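Long-range contact in nickel-dependent hydrogenase large subunit (Allochromatium vinosum, PDB 3MYR), which carries the nickel-iron centre that oxidises molecular hydrogen for transfer of its electrons to an acceptor, probably recycling hydrogen released by nitrogenase: residues F217-D229 and L451-N464. Sequence-based numbering, arbitrary orientation.
Sequences FVVGGVPSPIDLD and LIANVKSGDTKTFN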
ATOM      1  N   PHE B 217       6.810  12.008   8.673  1.00 20.28           N
ATOM      2  CA  PHE B 217       6.503  11.795  10.084  1.00 20.14           C
ATOM      3  C   PHE B 217       7.695  12.254  10.882  1.00 20.51           C
ATOM      4  O   PHE B 217       8.718  12.503  10.321  1.00 17.21           O
ATOM      5  CB  PHE B 217       6.226  10.315  10.384  1.00 19.42           C
ATOM      6  CG  PHE B 217       5.023   9.817   9.694  1.00 23.97           C
ATOM      7  CD1 PHE B 217       3.771   9.994  10.267  1.00 25.28           C
ATOM      8  CD2 PHE B 217       5.128   9.340   8.371  1.00 20.47           C
ATOM      9  CE1 PHE B 217       2.624   9.687   9.520  1.00 29.37           C
ATOM     10  CE2 PHE B 217       4.025   8.949   7.646  1.00 26.03           C
ATOM     11  CZ  PHE B 217       2.754   9.125   8.204  1.00 28.03           C
ATOM     12  N   VAL B 218       7.530  12.518  12.174  1.00 20.26           N
ATOM     13  CA  VAL B 218       8.725  12.640  13.006  1.00 21.87           C
ATOM     14  C   VAL B 218       8.542  11.910  14.322  1.00 22.05           C
ATOM     15  O   VAL B 218       7.422  11.871  14.896  1.00 20.22           O
ATOM     16  CB  VAL B 218       9.118  14.088  13.408  1.00 23.71           C
ATOM     17  CG1 VAL B 218       9.815  14.708  12.361  1.00 29.60           C
ATOM     18  CG2 VAL B 218       7.889  14.895  13.791  1.00 18.40           C
ATOM     19  N   VAL B 219       9.670  11.458  14.869  1.00 21.74           N
ATOM     20  CA  VAL B 219       9.625  10.838  16.168  1.00 20.66           C
ATOM     21  C   VAL B 219       9.344  11.934  17.209  1.00 21.91           C
ATOM     22  O   VAL B 219      10.117  12.890  17.304  1.00 19.92           O
ATOM     23  CB  VAL B 219      11.012  10.250  16.524  1.00 21.00           C
ATOM     24  CG1 VAL B 219      11.000   9.872  18.078  1.00 18.31           C
ATOM     25  CG2 VAL B 219      11.265   9.056  15.633  1.00 17.32           C
ATOM     26  N   GLY B 220       8.319  11.755  18.034  1.00 21.41           N
ATOM     27  CA  GLY B 220       8.028  12.773  19.022  1.00 22.23           C
ATOM     28  C   GLY B 220       6.872  13.698  18.673  1.00 22.02           C
ATOM     29  O   GLY B 220       6.502  14.549  19.476  1.00 22.71           O
ATOM     30  N   GLY B 221       6.287  13.580  17.479  1.00 18.02           N
ATOM     31  CA  GLY B 221       5.107  14.433  17.161  1.00 17.71           C
ATOM     32  C   GLY B 221       4.759  14.388  15.696  1.00 19.53           C
ATOM     33  O   GLY B 221       4.883  13.310  15.101  1.00 18.91           O
ATOM     34  N   VAL B 222       4.316  15.519  15.111  1.00 18.97           N
ATOM     35  CA  VAL B 222       4.125  15.637  13.661  1.00 19.16           C
ATOM     36  C   VAL B 222       4.965  16.804  13.184  1.00 20.76           C
ATOM     37  O   VAL B 222       5.274  17.719  13.976  1.00 18.44           O
ATOM     38  CB  VAL B 222       2.634  15.812  13.273  1.00 19.16           C
ATOM     39  CG1 VAL B 222       1.831  14.541  13.705  1.00 17.43           C
ATOM     40  CG2 VAL B 222       2.017  17.137  13.979  1.00 21.32           C
ATOM     41  N   PRO B 223       5.444  16.735  11.917  1.00 18.52           N
ATOM     42  CA  PRO B 223       6.343  17.827  11.483  1.00 18.92           C
ATOM     43  C   PRO B 223       5.555  19.108  11.181  1.00 20.30           C
ATOM     44  O   PRO B 223       6.142  20.173  11.138  1.00 25.04           O
ATOM     45  CB  PRO B 223       7.007  17.282  10.176  1.00 16.56           C
ATOM     46  CG  PRO B 223       6.305  16.015   9.827  1.00 18.50           C
ATOM     47  CD  PRO B 223       5.306  15.646  10.917  1.00 18.08           C
ATOM     48  N   SER B 224       4.252  19.024  10.942  1.00 19.17           N
ATOM     49  CA  SER B 224       3.480  20.217  10.526  1.00 19.45           C
ATOM     50  C   SER B 224       3.086  21.094  11.726  1.00 20.93           C
ATOM     51  O   SER B 224       2.254  20.701  12.511  1.00 19.20           O
ATOM     52  CB  SER B 224       2.183  19.712   9.931  1.00 19.89           C
ATOM     53  OG  SER B 224       1.514  18.848  10.854  1.00 21.03           O
ATOM     54  N   PRO B 225       3.642  22.303  11.845  1.00 20.87           N
ATOM     55  CA  PRO B 225       3.268  23.088  13.029  1.00 20.13           C
ATOM     56  C   PRO B 225       1.945  23.814  12.815  1.00 20.69           C
ATOM     57  O   PRO B 225       1.420  23.860  11.677  1.00 19.13           O
ATOM     58  CB  PRO B 225       4.440  24.115  13.166  1.00 21.46           C
ATOM     59  CG  PRO B 225       4.992  24.218  11.739  1.00 20.99           C
ATOM     60  CD  PRO B 225       4.662  22.948  11.005  1.00 19.74           C
ATOM     61  N   ILE B 226       1.392  24.338  13.911  1.00 21.14           N
ATOM     62  CA  ILE B 226       0.108  25.041  13.886  1.00 20.20           C
ATOM     63  C   ILE B 226       0.414  26.469  14.305  1.00 21.61           C
ATOM     64  O   ILE B 226       1.084  26.708  15.346  1.00 23.55           O
ATOM     65  CB  ILE B 226      -0.876  24.407  14.909  1.00 20.55           C
ATOM     66  CG1 ILE B 226      -1.248  22.949  14.493  1.00 21.29           C
ATOM     67  CG2 ILE B 226      -2.087  25.282  15.032  1.00 19.86           C
ATOM     68  CD1 ILE B 226      -1.903  22.118  15.643  1.00 17.88           C
ATOM     69  N   ASP B 227       0.053  27.421  13.466  1.00 20.47           N
ATOM     70  CA  ASP B 227       0.158  28.840  13.882  1.00 21.79           C
ATOM     71  C   ASP B 227      -0.870  29.573  13.046  1.00 21.65           C
ATOM     72  O   ASP B 227      -0.721  29.757  11.822  1.00 21.37           O
ATOM     73  CB  ASP B 227       1.554  29.394  13.558  1.00 21.13           C
ATOM     74  CG  ASP B 227       1.750  30.879  14.081  1.00 27.27           C
ATOM     75  OD1 ASP B 227       0.776  31.664  14.198  1.00 28.38           O
ATOM     76  OD2 ASP B 227       2.897  31.294  14.275  1.00 32.44           O
ATOM     77  N   LEU B 228      -1.903  30.027  13.706  1.00 22.31           N
ATOM     78  CA  LEU B 228      -3.015  30.639  13.030  1.00 22.41           C
ATOM     79  C   LEU B 228      -2.617  31.927  12.313  1.00 23.91           C
ATOM     80  O   LEU B 228      -3.411  32.450  11.509  1.00 23.82           O
ATOM     81  CB  LEU B 228      -4.051  30.999  14.074  1.00 22.06           C
ATOM     82  CG  LEU B 228      -5.039  29.882  14.475  1.00 24.56           C
ATOM     83  CD1 LEU B 228      -4.911  28.443  13.946  1.00 21.88           C
ATOM     84  CD2 LEU B 228      -5.893  30.118  15.792  1.00 23.58           C
ATOM     85  N   ASP B 229      -1.491  32.526  12.735  1.00 22.00           N
ATOM     86  CA  ASP B 229      -1.103  33.827  12.205  1.00 22.54           C
ATOM     87  C   ASP B 229       0.060  33.719  11.261  1.00 22.20           C
ATOM     88  O   ASP B 229       0.741  34.674  11.002  1.00 22.18           O
ATOM     89  CB  ASP B 229      -0.878  34.782  13.373  1.00 22.37           C
ATOM     90  CG  ASP B 229      -2.219  35.008  14.120  1.00 28.95           C
ATOM     91  OD1 ASP B 229      -2.329  34.539  15.265  1.00 32.97           O
ATOM     92  OD2 ASP B 229      -3.232  35.486  13.499  1.00 28.23           O
ATOM     93  N   LEU B 451      -9.226  18.575  17.676  1.00 22.55           N
ATOM     94  CA  LEU B 451      -8.040  19.362  17.248  1.00 22.45           C
ATOM     95  C   LEU B 451      -8.347  20.867  17.264  1.00 22.77           C
ATOM     96  O   LEU B 451      -7.587  21.661  17.844  1.00 22.81           O
ATOM     97  CB  LEU B 451      -7.552  18.907  15.845  1.00 19.67           C
ATOM     98  CG  LEU B 451      -6.354  19.603  15.219  1.00 23.15           C
ATOM     99  CD1 LEU B 451      -5.044  19.470  16.071  1.00 17.43           C
ATOM    100  CD2 LEU B 451      -6.083  19.043  13.795  1.00 20.02           C
ATOM    101  N   ILE B 452      -9.447  21.263  16.640  1.00 23.00           N
ATOM    102  CA  ILE B 452      -9.840  22.665  16.606  1.00 24.13           C
ATOM    103  C   ILE B 452     -10.032  23.193  18.047  1.00 25.60           C
ATOM    104  O   ILE B 452      -9.516  24.285  18.396  1.00 24.12           O
ATOM    105  CB  ILE B 452     -11.149  22.895  15.827  1.00 24.60           C
ATOM    106  CG1 ILE B 452     -10.996  22.505  14.347  1.00 26.42           C
ATOM    107  CG2 ILE B 452     -11.535  24.410  15.842  1.00 25.60           C
ATOM    108  CD1 ILE B 452      -9.761  23.105  13.714  1.00 27.08           C
ATOM    109  N   ALA B 453     -10.679  22.391  18.900  1.00 24.59           N
ATOM    110  CA  ALA B 453     -10.960  22.881  20.264  1.00 26.04           C
ATOM    111  C   ALA B 453      -9.668  23.019  21.011  1.00 27.43           C
ATOM    112  O   ALA B 453      -9.520  23.955  21.793  1.00 29.25           O
ATOM    113  CB  ALA B 453     -11.926  21.954  21.008  1.00 23.68           C
ATOM    114  N   ASN B 454      -8.727  22.093  20.783  1.00 26.50           N
ATOM    115  CA  ASN B 454      -7.494  22.142  21.523  1.00 28.86           C
ATOM    116  C   ASN B 454      -6.687  23.368  21.092  1.00 30.01           C
ATOM    117  O   ASN B 454      -6.148  24.093  21.940  1.00 28.89           O
ATOM    118  CB  ASN B 454      -6.658  20.867  21.367  1.00 27.71           C
ATOM    119  CG  ASN B 454      -5.502  20.812  22.346  1.00 28.63           C
ATOM    120  OD1 ASN B 454      -4.329  20.550  21.951  1.00 28.77           O
ATOM    121  ND2 ASN B 454      -5.817  20.982  23.661  1.00 26.06           N
ATOM    122  N   VAL B 455      -6.657  23.626  19.776  1.00 28.28           N
ATOM    123  CA  VAL B 455      -5.955  24.797  19.257  1.00 26.67           C
ATOM    124  C   VAL B 455      -6.605  26.102  19.757  1.00 28.75           C
ATOM    125  O   VAL B 455      -5.914  26.980  20.301  1.00 30.18           O
ATOM    126  CB  VAL B 455      -5.916  24.770  17.738  1.00 26.08           C
ATOM    127  CG1 VAL B 455      -5.487  26.129  17.185  1.00 26.64           C
ATOM    128  CG2 VAL B 455      -4.973  23.679  17.277  1.00 23.71           C
ATOM    129  N   LYS B 456      -7.936  26.183  19.645  1.00 28.51           N
ATOM    130  CA  LYS B 456      -8.717  27.298  20.172  1.00 30.36           C
ATOM    131  C   LYS B 456      -8.449  27.602  21.683  1.00 32.64           C
ATOM    132  O   LYS B 456      -8.302  28.741  22.075  1.00 30.73           O
ATOM    133  CB  LYS B 456     -10.229  27.124  19.861  1.00 29.17           C
ATOM    134  CG  LYS B 456     -11.016  28.291  20.334  1.00 32.55           C
ATOM    135  CD  LYS B 456     -12.481  28.261  19.847  1.00 39.04           C
ATOM    136  CE  LYS B 456     -13.162  29.502  20.445  1.00 44.17           C
ATOM    137  NZ  LYS B 456     -14.469  29.737  19.819  1.00 50.22           N
ATOM    138  N   SER B 457      -8.237  26.573  22.498  1.00 33.44           N
ATOM    139  CA  SER B 457      -7.996  26.805  23.913  1.00 35.67           C
ATOM    140  C   SER B 457      -6.527  27.252  24.213  1.00 37.99           C
ATOM    141  O   SER B 457      -6.125  27.349  25.389  1.00 39.50           O
ATOM    142  CB  SER B 457      -8.316  25.493  24.662  1.00 36.23           C
ATOM    143  OG  SER B 457      -7.229  24.555  24.520  1.00 35.41           O
ATOM    144  N   GLY B 458      -5.690  27.366  23.170  1.00 37.80           N
ATOM    145  CA  GLY B 458      -4.306  27.841  23.337  1.00 37.03           C
ATOM    146  C   GLY B 458      -3.164  26.806  23.268  1.00 37.74           C
ATOM    147  O   GLY B 458      -2.024  27.194  23.481  1.00 39.99           O
ATOM    148  N   ASP B 459      -3.438  25.505  23.053  1.00 33.28           N
ATOM    149  CA  ASP B 459      -2.369  24.505  22.905  1.00 30.84           C
ATOM    150  C   ASP B 459      -2.076  24.304  21.408  1.00 30.41           C
ATOM    151  O   ASP B 459      -2.863  23.648  20.668  1.00 27.74           O
ATOM    152  CB  ASP B 459      -2.762  23.164  23.570  1.00 29.89           C
ATOM    153  CG  ASP B 459      -1.662  22.078  23.417  1.00 35.13           C
ATOM    154  OD1 ASP B 459      -0.509  22.446  23.038  1.00 32.72           O
ATOM    155  OD2 ASP B 459      -1.956  20.848  23.622  1.00 30.47           O
ATOM    156  N   THR B 460      -0.984  24.904  20.930  1.00 28.30           N
ATOM    157  CA  THR B 460      -0.641  24.729  19.516  1.00 30.01           C
ATOM    158  C   THR B 460       0.626  23.880  19.392  1.00 30.60           C
ATOM    159  O   THR B 460       1.280  23.879  18.364  1.00 32.59           O
ATOM    160  CB  THR B 460      -0.455  26.066  18.791  1.00 29.17           C
ATOM    161  OG1 THR B 460       0.556  26.828  19.452  1.00 28.77           O
ATOM    162  CG2 THR B 460      -1.706  26.899  18.803  1.00 33.46           C
ATOM    163  N   LYS B 461       0.997  23.188  20.465  1.00 28.86           N
ATOM    164  CA  LYS B 461       2.161  22.356  20.398  1.00 28.70           C
ATOM    165  C   LYS B 461       1.952  21.106  19.474  1.00 26.45           C
ATOM    166  O   LYS B 461       0.896  20.465  19.539  1.00 23.98           O
ATOM    167  CB  LYS B 461       2.479  21.965  21.833  1.00 29.95           C
ATOM    168  CG  LYS B 461       3.757  21.187  22.021  1.00 38.42           C
ATOM    169  CD  LYS B 461       4.718  22.047  22.801  1.00 44.72           C
ATOM    170  CE  LYS B 461       6.029  21.309  23.028  1.00 45.84           C
ATOM    171  NZ  LYS B 461       7.043  21.791  22.032  1.00 42.56           N
ATOM    172  N   THR B 462       2.975  20.721  18.699  1.00 24.75           N
ATOM    173  CA  THR B 462       2.858  19.568  17.797  1.00 22.80           C
ATOM    174  C   THR B 462       4.079  18.641  17.899  1.00 24.12           C
ATOM    175  O   THR B 462       4.106  17.560  17.284  1.00 22.69           O
ATOM    176  CB  THR B 462       2.713  20.033  16.290  1.00 21.66           C
ATOM    177  OG1 THR B 462       3.665  21.080  16.040  1.00 20.20           O
ATOM    178  CG2 THR B 462       1.293  20.563  15.969  1.00 19.84           C
ATOM    179  N   PHE B 463       5.062  18.990  18.734  1.00 23.40           N
ATOM    180  CA  PHE B 463       6.299  18.199  18.770  1.00 21.69           C
ATOM    181  C   PHE B 463       6.962  18.253  20.118  1.00 24.12           C
ATOM    182  O   PHE B 463       7.231  19.346  20.651  1.00 23.51           O
ATOM    183  CB  PHE B 463       7.253  18.722  17.672  1.00 20.66           C
ATOM    184  CG  PHE B 463       8.598  18.050  17.658  1.00 22.11           C
ATOM    185  CD1 PHE B 463       9.738  18.729  18.100  1.00 21.33           C
ATOM    186  CD2 PHE B 463       8.743  16.763  17.164  1.00 18.78           C
ATOM    187  CE1 PHE B 463      11.039  18.092  18.025  1.00 19.74           C
ATOM    188  CE2 PHE B 463      10.018  16.095  17.156  1.00 19.88           C
ATOM    189  CZ  PHE B 463      11.154  16.782  17.588  1.00 20.74           C
ATOM    190  N   ASN B 464       7.239  17.080  20.678  1.00 23.36           N
ATOM    191  CA  ASN B 464       7.900  16.975  21.969  1.00 24.33           C
ATOM    192  C   ASN B 464       9.403  16.847  21.600  1.00 25.80           C
ATOM    193  O   ASN B 464       9.830  15.817  21.038  1.00 23.32           O
ATOM    194  CB  ASN B 464       7.391  15.692  22.650  1.00 23.30           C
ATOM    195  CG  ASN B 464       8.084  15.400  23.996  1.00 28.15           C
ATOM    196  OD1 ASN B 464       7.703  14.465  24.760  1.00 28.98           O
ATOM    197  ND2 ASN B 464       9.139  16.080  24.225  1.00 19.31           N
TER
HETATM  198  O   HOH W   1      11.499  13.835  19.572  1.00 22.18           O
HETATM  199  O   HOH W   2       5.484  20.364  14.362  1.00 18.71           O
HETATM  200  O   HOH W   3       2.952  23.688  16.329  1.00 16.44           O
HETATM  201  O   HOH W   4       0.901  28.838  17.304  1.00 26.49           O
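I226 lays its CD1 against V455 CG2 (3.8 Å) and T462 CG2 (3.6 Å), with L451 CD1 just beyond, where the loop between helices 203-209 and 236-265 meets the Schellman-capped end of helix 426-456 and the chain leaving it. A branched aliphatic suits this place: with CG1 anti to the carbonyl carbon (chi1 -66°) and CD1 extended beyond it, CD1 reaches the helix and T462 together, while CG2 stays beside both V455 methyls. Farther out, L228 meets V455 CG1 tip to tip.

At the other end the two backbones join in a single beta bridge between G221 and F463. V222 N donates to T462 O at 3.0 Å and N464 N to G220 O at 2.9 Å, the latter almost straight (173°). G220 and G221 close a type II turn from V218, G220 at its third position with positive phi (101°), a conformation glycine adopts easily; G221, bare of side chain, brings its CA to 3.3 Å from T462 O in a CA-H...O contact. The F463 ring turns an edge to V219 O, 3.2 Å from CE2, and its CD2 packs on V218 CG2. F203 of the small subunit meets this ring edge-to-face, placing the contact at the heterodimer interface.

Threonine suits position 462 twice over: the methyl CG2 joins the apolar cluster, while OG1 works with water. OG1 donates to one water, which in turn donates to V222 O, and accepts at 2.7 Å from a second water that also links I226 N to T460 O.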